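Local coordinates for protein 3-methylornithine synthase (Methanosarcina barkeri, PDB 3T7V) that isomerises L-lysine to (3R)-3-methyl-D-ornithine by radical chemistry, using a [4Fe-4S] cluster and S-adenosylmethionine, as a step in making pyrrolysine, at residues L156-K161 and Q200-E205; I145-M150 and N164-Y169. All coordinates share one frame; numbering follows the deposited sequence.

Interaction 1 of 2, residues L156-K161 and Q200-E205; sequences LKAREK and QGYCVE
R159 and Y202 make the apolar part of this contact. The aliphatic stem of R159 slides past the phenol in the opposite sense, its CD over one ring face, 4.3 Å from the ring centroid and 13° off the normal, a CH-pi contact. R159 CB lies 3.6 Å from Y202 CE2, while A158, small enough to pack close against the phenol end, brings its CB to 3.6 Å from Y202 OH. The outer margin is looser: L156 CD1 approaches Q200 NE2 to 4.0 Å, an exposed leucine beside a partly exposed amide.

Among the polar groups, the R159 chain bends at chi2 (64°), which carries the guanidinium over the turn that follows helix 187-200. G201 O lies 3.1 Å above the guanidinium plane, toward its rim, and that plane is inclined 38° to the phenol. Both polar ends make firm hydrogen bonds outside the two segments, R159 NH1 to A163 O and Y202 OH to L155 O.

G201 ends helix 187-200 in a Schellman motif; its positive phi suits glycine, and a beta carbon would also strike R159 NH2. This is helix-to-turn packing on the outer layer of the radical SAM TIM-barrel-type fold, where helix turns to strand.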
loop_
_atom_site.group_PDB
_atom_site.type_symbol
_atom_site.label_atom_id
_atom_site.label_comp_id
_atom_site.label_asym_id
_atom_site.label_seq_id
_atom_site.Cartn_x
_atom_site.Cartn_y
_atom_site.Cartn_z
ATOM N N LEU A 156 -0.727 -8.821 18.905
ATOM C CA LEU A 156 0.321 -9.645 19.529
ATOM C C LEU A 156 0.115 -11.129 19.189
ATOM O O LEU A 156 1.097 -11.826 18.803
ATOM C CB LEU A 156 0.197 -9.319 21.040
ATOM C CG LEU A 156 0.819 -10.081 22.084
ATOM C CD1 LEU A 156 0.660 -9.194 23.356
ATOM C CD2 LEU A 156 0.265 -11.475 22.205
ATOM N N LYS A 157 -1.135 -11.604 19.164
ATOM C CA LYS A 157 -1.384 -13.001 18.827
ATOM C C LYS A 157 -1.096 -13.289 17.344
ATOM O O LYS A 157 -0.569 -14.384 16.994
ATOM C CB LYS A 157 -2.791 -13.387 19.184
ATOM C CG LYS A 157 -2.979 -13.488 20.711
ATOM C CD LYS A 157 -4.472 -13.680 20.933
ATOM C CE LYS A 157 -4.674 -14.075 22.351
ATOM N NZ LYS A 157 -5.906 -13.354 22.792
ATOM N N ALA A 158 -1.433 -12.325 16.497
ATOM C CA ALA A 158 -1.158 -12.550 15.075
ATOM C C ALA A 158 0.320 -12.561 14.746
ATOM O O ALA A 158 0.739 -13.306 13.872
ATOM C CB ALA A 158 -1.891 -11.543 14.227
ATOM N N ARG A 159 1.106 -11.789 15.495
ATOM C CA ARG A 159 2.582 -11.804 15.380
ATOM C C ARG A 159 3.117 -13.186 15.726
ATOM O O ARG A 159 3.945 -13.771 15.014
ATOM C CB ARG A 159 3.180 -10.716 16.244
ATOM C CG ARG A 159 4.726 -10.711 16.199
ATOM C CD ARG A 159 5.292 -10.392 14.836
ATOM N NE ARG A 159 6.735 -10.429 14.897
ATOM C CZ ARG A 159 7.516 -10.365 13.825
ATOM N NH1 ARG A 159 6.988 -10.179 12.612
ATOM N NH2 ARG A 159 8.818 -10.360 13.996
ATOM N N GLU A 160 2.596 -13.752 16.806
ATOM C CA GLU A 160 3.053 -15.098 17.236
ATOM C C GLU A 160 2.714 -16.205 16.218
ATOM O O GLU A 160 3.477 -17.162 16.080
ATOM C CB GLU A 160 2.471 -15.367 18.637
ATOM C CG GLU A 160 3.081 -16.596 19.300
ATOM C CD GLU A 160 4.608 -16.583 19.587
ATOM O OE1 GLU A 160 5.322 -15.534 19.783
ATOM O OE2 GLU A 160 5.085 -17.719 19.684
ATOM N N LYS A 161 1.627 -16.008 15.426
ATOM C CA LYS A 161 1.247 -16.933 14.356
ATOM C C LYS A 161 1.960 -16.721 13.014
ATOM O O LYS A 161 1.748 -17.464 12.098
ATOM C CB LYS A 161 -0.269 -16.959 14.082
ATOM C CG LYS A 161 -1.089 -17.361 15.289
ATOM C CD LYS A 161 -0.708 -18.733 15.808
ATOM C CE LYS A 161 -1.878 -19.249 16.659
ATOM N NZ LYS A 161 -1.575 -20.567 17.237
ATOM N N GLN A 200 6.226 -5.220 19.019
ATOM C CA GLN A 200 6.091 -6.674 18.955
ATOM C C GLN A 200 6.900 -7.343 17.859
ATOM O O GLN A 200 6.936 -8.560 17.731
ATOM C CB GLN A 200 4.623 -7.006 18.736
ATOM C CG GLN A 200 3.728 -6.743 19.935
ATOM C CD GLN A 200 4.114 -7.580 21.169
ATOM O OE1 GLN A 200 4.491 -8.751 21.078
ATOM N NE2 GLN A 200 3.881 -7.005 22.340
ATOM N N GLY A 201 7.565 -6.498 17.089
ATOM C CA GLY A 201 8.446 -6.990 16.036
ATOM C C GLY A 201 7.979 -6.826 14.592
ATOM O O GLY A 201 8.719 -7.178 13.653
ATOM N N TYR A 202 6.747 -6.343 14.424
ATOM C CA TYR A 202 6.293 -6.104 13.038
ATOM C C TYR A 202 7.099 -5.042 12.319
ATOM O O TYR A 202 7.580 -4.083 12.936
ATOM C CB TYR A 202 4.838 -5.548 13.070
ATOM C CG TYR A 202 3.739 -6.481 13.403
ATOM C CD1 TYR A 202 3.012 -7.092 12.345
ATOM C CD2 TYR A 202 3.323 -6.700 14.723
ATOM C CE1 TYR A 202 1.918 -7.860 12.600
ATOM C CE2 TYR A 202 2.200 -7.482 14.965
ATOM C CZ TYR A 202 1.532 -8.062 13.924
ATOM O OH TYR A 202 0.422 -8.788 14.199
ATOM N N CYS A 203 7.184 -5.210 10.997
ATOM C CA CYS A 203 7.476 -4.074 10.136
ATOM C C CYS A 203 6.129 -3.349 9.878
ATOM O O CYS A 203 5.087 -4.023 9.926
ATOM C CB CYS A 203 7.990 -4.600 8.778
ATOM S SG CYS A 203 9.628 -5.215 8.863
ATOM N N VAL A 204 6.144 -2.045 9.612
ATOM C CA VAL A 204 4.883 -1.292 9.436
ATOM C C VAL A 204 4.894 -0.560 8.130
ATOM O O VAL A 204 5.967 -0.087 7.650
ATOM C CB VAL A 204 4.540 -0.431 10.625
ATOM C CG1 VAL A 204 4.472 -1.279 11.911
ATOM C CG2 VAL A 204 5.527 0.651 10.834
ATOM N N GLU A 205 3.739 -0.522 7.476
ATOM C CA GLU A 205 3.551 0.308 6.262
ATOM C C GLU A 205 2.565 1.408 6.627
ATOM O O GLU A 205 1.457 1.130 7.166
ATOM C CB GLU A 205 2.936 -0.554 5.129
ATOM C CG GLU A 205 2.827 0.262 3.804
ATOM C CD GLU A 205 2.150 -0.446 2.612
ATOM O OE1 GLU A 205 1.413 -1.450 2.763
ATOM O OE2 GLU A 205 2.294 0.121 1.455
#

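Interaction 2 of 2, residues I145-M150 and N164-Y169; sequences ISPGLM and NFLALY. With MD0 (5-amino-D-isoleucine), chain D; SAM (S-adenosylmethionine), chain C.
With chi1 at -54°, S146 OG stands beside its own backbone N and opposite the carbonyl carbon, bringing it to A167 CB at 3.4 Å and to the amine of the bound product. Y169 also turns its ring to the backbone N side (chi1 -50°), carrying its hydroxyl to the same amine. MD0 NE donates to S146 OG at 2.9 Å and to Y169 OH at 2.8 Å, while the compact A167 methyl borders this end of the pocket. D112 also bonds S146 OG, and E205 bonds Y169 OH, so each hydroxyl has a second partner. A phenylalanine in place of Y169 would probably cost the product amine one of its two hydroxyl acceptors and leave E205 OE1 without this hydroxyl partner.

Strands 143-146 and 163-167 are parallel neighbours joined through helix 152-160, a beta-alpha-beta crossover of the radical SAM barrel. I145 straddles L166: its N donates to F165 O, and its O accepts from A167 N at 2.9 Å, nearly straight at 174°. On the helix-facing side, L166 CD1 packs against I145 CG1 and lies 3.7 Å from P147 CD, branched and ring carbons that fill this layer well.

Past the strand ends, L168 CD1 lies 3.5 Å from G148 O. A water accepts from G148 N and donates to A167 O and to the SAM carboxylate at OXT, 2.9 Å away; G148, whose positive phi suits glycine, holds its N close to SAM CA.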
loop_
_atom_site.group_PDB
_atom_site.type_symbol
_atom_site.label_atom_id
_atom_site.label_comp_id
_atom_site.label_asym_id
_atom_site.label_seq_id
_atom_site.Cartn_x
_atom_site.Cartn_y
_atom_site.Cartn_z
ATOM N N ILE A 145 -0.519 -8.064 7.141
ATOM C CA ILE A 145 -1.956 -7.992 7.514
ATOM C C ILE A 145 -2.415 -6.569 7.407
ATOM O O ILE A 145 -1.708 -5.604 7.840
ATOM C CB ILE A 145 -2.210 -8.624 8.909
ATOM C CG1 ILE A 145 -1.423 -7.914 10.012
ATOM C CG2 ILE A 145 -2.066 -10.137 8.865
ATOM C CD1 ILE A 145 -1.867 -8.342 11.443
ATOM N N SER A 146 -3.651 -6.404 6.893
ATOM C CA SER A 146 -4.306 -5.098 6.851
ATOM C C SER A 146 -5.706 -5.323 7.438
ATOM O O SER A 146 -6.668 -5.475 6.682
ATOM C CB SER A 146 -4.408 -4.607 5.385
ATOM O OG SER A 146 -3.156 -4.617 4.750
ATOM N N PRO A 147 -5.827 -5.393 8.759
ATOM C CA PRO A 147 -7.066 -5.811 9.388
ATOM C C PRO A 147 -7.890 -4.651 9.908
ATOM O O PRO A 147 -8.905 -4.900 10.598
ATOM C CB PRO A 147 -6.533 -6.632 10.579
ATOM C CG PRO A 147 -5.323 -5.833 11.023
ATOM C CD PRO A 147 -4.685 -5.289 9.732
ATOM N N GLY A 148 -7.409 -3.425 9.650
ATOM C CA GLY A 148 -7.951 -2.234 10.318
ATOM C C GLY A 148 -7.401 -2.116 11.719
ATOM O O GLY A 148 -6.408 -2.772 12.059
ATOM N N LEU A 149 -8.078 -1.326 12.538
ATOM C CA LEU A 149 -7.550 -1.032 13.855
ATOM C C LEU A 149 -7.996 -2.160 14.845
ATOM O O LEU A 149 -9.008 -2.079 15.584
ATOM C CB LEU A 149 -8.001 0.373 14.234
ATOM C CG LEU A 149 -7.546 0.765 15.626
ATOM C CD1 LEU A 149 -6.034 0.902 15.580
ATOM C CD2 LEU A 149 -8.213 2.044 16.069
ATOM N N MET A 150 -7.283 -3.256 14.735
ATOM C CA MET A 150 -7.554 -4.435 15.626
ATOM C C MET A 150 -6.850 -4.057 17.003
ATOM O O MET A 150 -5.888 -3.222 17.066
ATOM C CB MET A 150 -7.014 -5.795 14.943
ATOM C CG MET A 150 -7.985 -6.554 13.885
ATOM S SD MET A 150 -8.692 -7.558 15.143
ATOM C CE MET A 150 -9.734 -8.783 14.314
ATOM N N ASN A 164 4.134 -10.685 9.646
ATOM C CA ASN A 164 5.369 -9.934 9.574
ATOM C C ASN A 164 5.185 -8.420 9.398
ATOM O O ASN A 164 6.078 -7.674 9.852
ATOM C CB ASN A 164 6.186 -10.415 8.358
ATOM C CG ASN A 164 6.622 -11.838 8.521
ATOM O OD1 ASN A 164 7.615 -12.112 9.245
ATOM N ND2 ASN A 164 5.867 -12.713 7.983
ATOM N N PHE A 165 4.197 -7.948 8.654
ATOM C CA PHE A 165 3.983 -6.534 8.354
ATOM C C PHE A 165 2.579 -6.202 8.801
ATOM O O PHE A 165 1.636 -6.997 8.649
ATOM C CB PHE A 165 4.094 -6.365 6.799
ATOM C CG PHE A 165 5.235 -5.569 6.322
ATOM C CD1 PHE A 165 5.139 -4.143 6.396
ATOM C CD2 PHE A 165 6.327 -6.155 5.742
ATOM C CE1 PHE A 165 6.176 -3.361 5.895
ATOM C CE2 PHE A 165 7.391 -5.374 5.245
ATOM C CZ PHE A 165 7.297 -3.989 5.310
ATOM N N LEU A 166 2.448 -5.023 9.326
ATOM C CA LEU A 166 1.115 -4.411 9.546
ATOM C C LEU A 166 0.969 -3.228 8.609
ATOM O O LEU A 166 1.795 -2.303 8.650
ATOM C CB LEU A 166 0.987 -3.914 10.987
ATOM C CG LEU A 166 -0.329 -3.111 11.244
ATOM C CD1 LEU A 166 -1.516 -4.028 11.108
ATOM C CD2 LEU A 166 -0.215 -2.524 12.622
ATOM N N ALA A 167 -0.058 -3.256 7.775
ATOM C CA ALA A 167 -0.323 -2.082 6.905
ATOM C C ALA A 167 -1.534 -1.363 7.472
ATOM O O ALA A 167 -2.629 -1.928 7.523
ATOM C CB ALA A 167 -0.588 -2.577 5.462
ATOM N N LEU A 168 -1.321 -0.155 7.921
ATOM C CA LEU A 168 -2.412 0.609 8.579
ATOM C C LEU A 168 -2.177 2.072 8.233
ATOM O O LEU A 168 -1.374 2.762 8.887
ATOM C CB LEU A 168 -2.320 0.360 10.144
ATOM C CG LEU A 168 -3.567 0.875 10.894
ATOM C CD1 LEU A 168 -4.796 -0.005 10.610
ATOM C CD2 LEU A 168 -3.232 0.918 12.418
ATOM N N TYR A 169 -2.794 2.500 7.127
ATOM C CA TYR A 169 -2.388 3.800 6.580
ATOM C C TYR A 169 -3.115 4.933 7.257
ATOM O O TYR A 169 -4.274 4.845 7.594
ATOM C CB TYR A 169 -2.723 3.868 5.038
ATOM C CG TYR A 169 -2.217 2.648 4.256
ATOM C CD1 TYR A 169 -1.061 1.972 4.660
ATOM C CD2 TYR A 169 -2.898 2.192 3.172
ATOM C CE1 TYR A 169 -0.634 0.815 3.975
ATOM C CE2 TYR A 169 -2.512 1.068 2.489
ATOM C CZ TYR A 169 -1.397 0.368 2.911
ATOM O OH TYR A 169 -1.011 -0.779 2.221
HETATM C C MD0 D . -2.821 -2.323 -2.822
HETATM N N MD0 D . -5.098 -3.010 -3.307
HETATM O O MD0 D . -1.686 -2.693 -2.458
HETATM C CA MD0 D . -4.022 -3.062 -2.324
HETATM C CB MD0 D . -4.505 -2.465 -0.968
HETATM C CD MD0 D . -3.899 -2.664 1.539
HETATM N NE MD0 D . -2.801 -2.963 2.449
HETATM C CG MD0 D . -3.401 -2.728 0.098
HETATM C CG2 MD0 D . -4.828 -0.950 -1.021
HETATM O OXT MD0 D . -3.008 -1.367 -3.583
HETATM N N SAM C . -10.034 -1.680 6.348
HETATM C CA SAM C . -8.682 -1.581 6.638
HETATM C C SAM C . -8.162 -0.202 6.717
HETATM O O SAM C . -8.906 0.761 6.439
HETATM O OXT SAM C . -6.981 -0.054 7.192
HETATM C CB SAM C . -7.891 -1.896 5.575
HETATM C CG SAM C . -8.210 -1.479 4.197
HETATM S SD SAM C . -6.816 -0.582 3.390
HETATM C CE SAM C . -6.413 -1.699 2.075
HETATM C "C5'" SAM C . -7.696 0.685 2.501
HETATM C "C4'" SAM C . -6.936 1.759 2.254
HETATM O "O4'" SAM C . -7.210 1.518 0.734
HETATM C "C3'" SAM C . -7.311 2.920 2.778
HETATM O "O3'" SAM C . -6.218 2.930 3.706
HETATM C "C2'" SAM C . -6.855 3.698 1.536
HETATM O "O2'" SAM C . -5.492 4.226 1.637
HETATM C "C1'" SAM C . -7.025 2.856 0.259
HETATM N N9 SAM C . -8.330 3.207 -0.412
HETATM C C8 SAM C . -9.618 2.958 -0.024
HETATM N N7 SAM C . -10.450 3.498 -0.903
HETATM C C5 SAM C . -9.691 4.096 -1.883
HETATM C C6 SAM C . -10.023 4.872 -3.003
HETATM N N6 SAM C . -11.283 5.148 -3.342
HETATM N N1 SAM C . -9.032 5.293 -3.804
HETATM C C2 SAM C . -7.721 5.055 -3.503
HETATM N N3 SAM C . -7.360 4.408 -2.368
HETATM C C4 SAM C . -8.366 3.914 -1.579
HETATM O O HOH W 1 -5.340 -2.263 7.976
#

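How the interactions relate
Interaction 2 is core and interaction 1 lies further out, partly buried, at the end of the barrel where its strands begin. Helix 152-160, which supplies 156-161, is the connection between the two strands of interaction 2, while strand 203-210 extends the same sheet by pairing with 163-167; E205 N lies 2.9 Å from L166 O. The outer contact works by stem-over-ring packing and a glycine turn, with its clear polar bonds made outside the pair. The inner one relies on straight backbone bonds, aliphatic filling and hydroxyls turned to the product. The two meet again near the product, at E205 and Y169, so segment 200-205 runs from surface turn to active site.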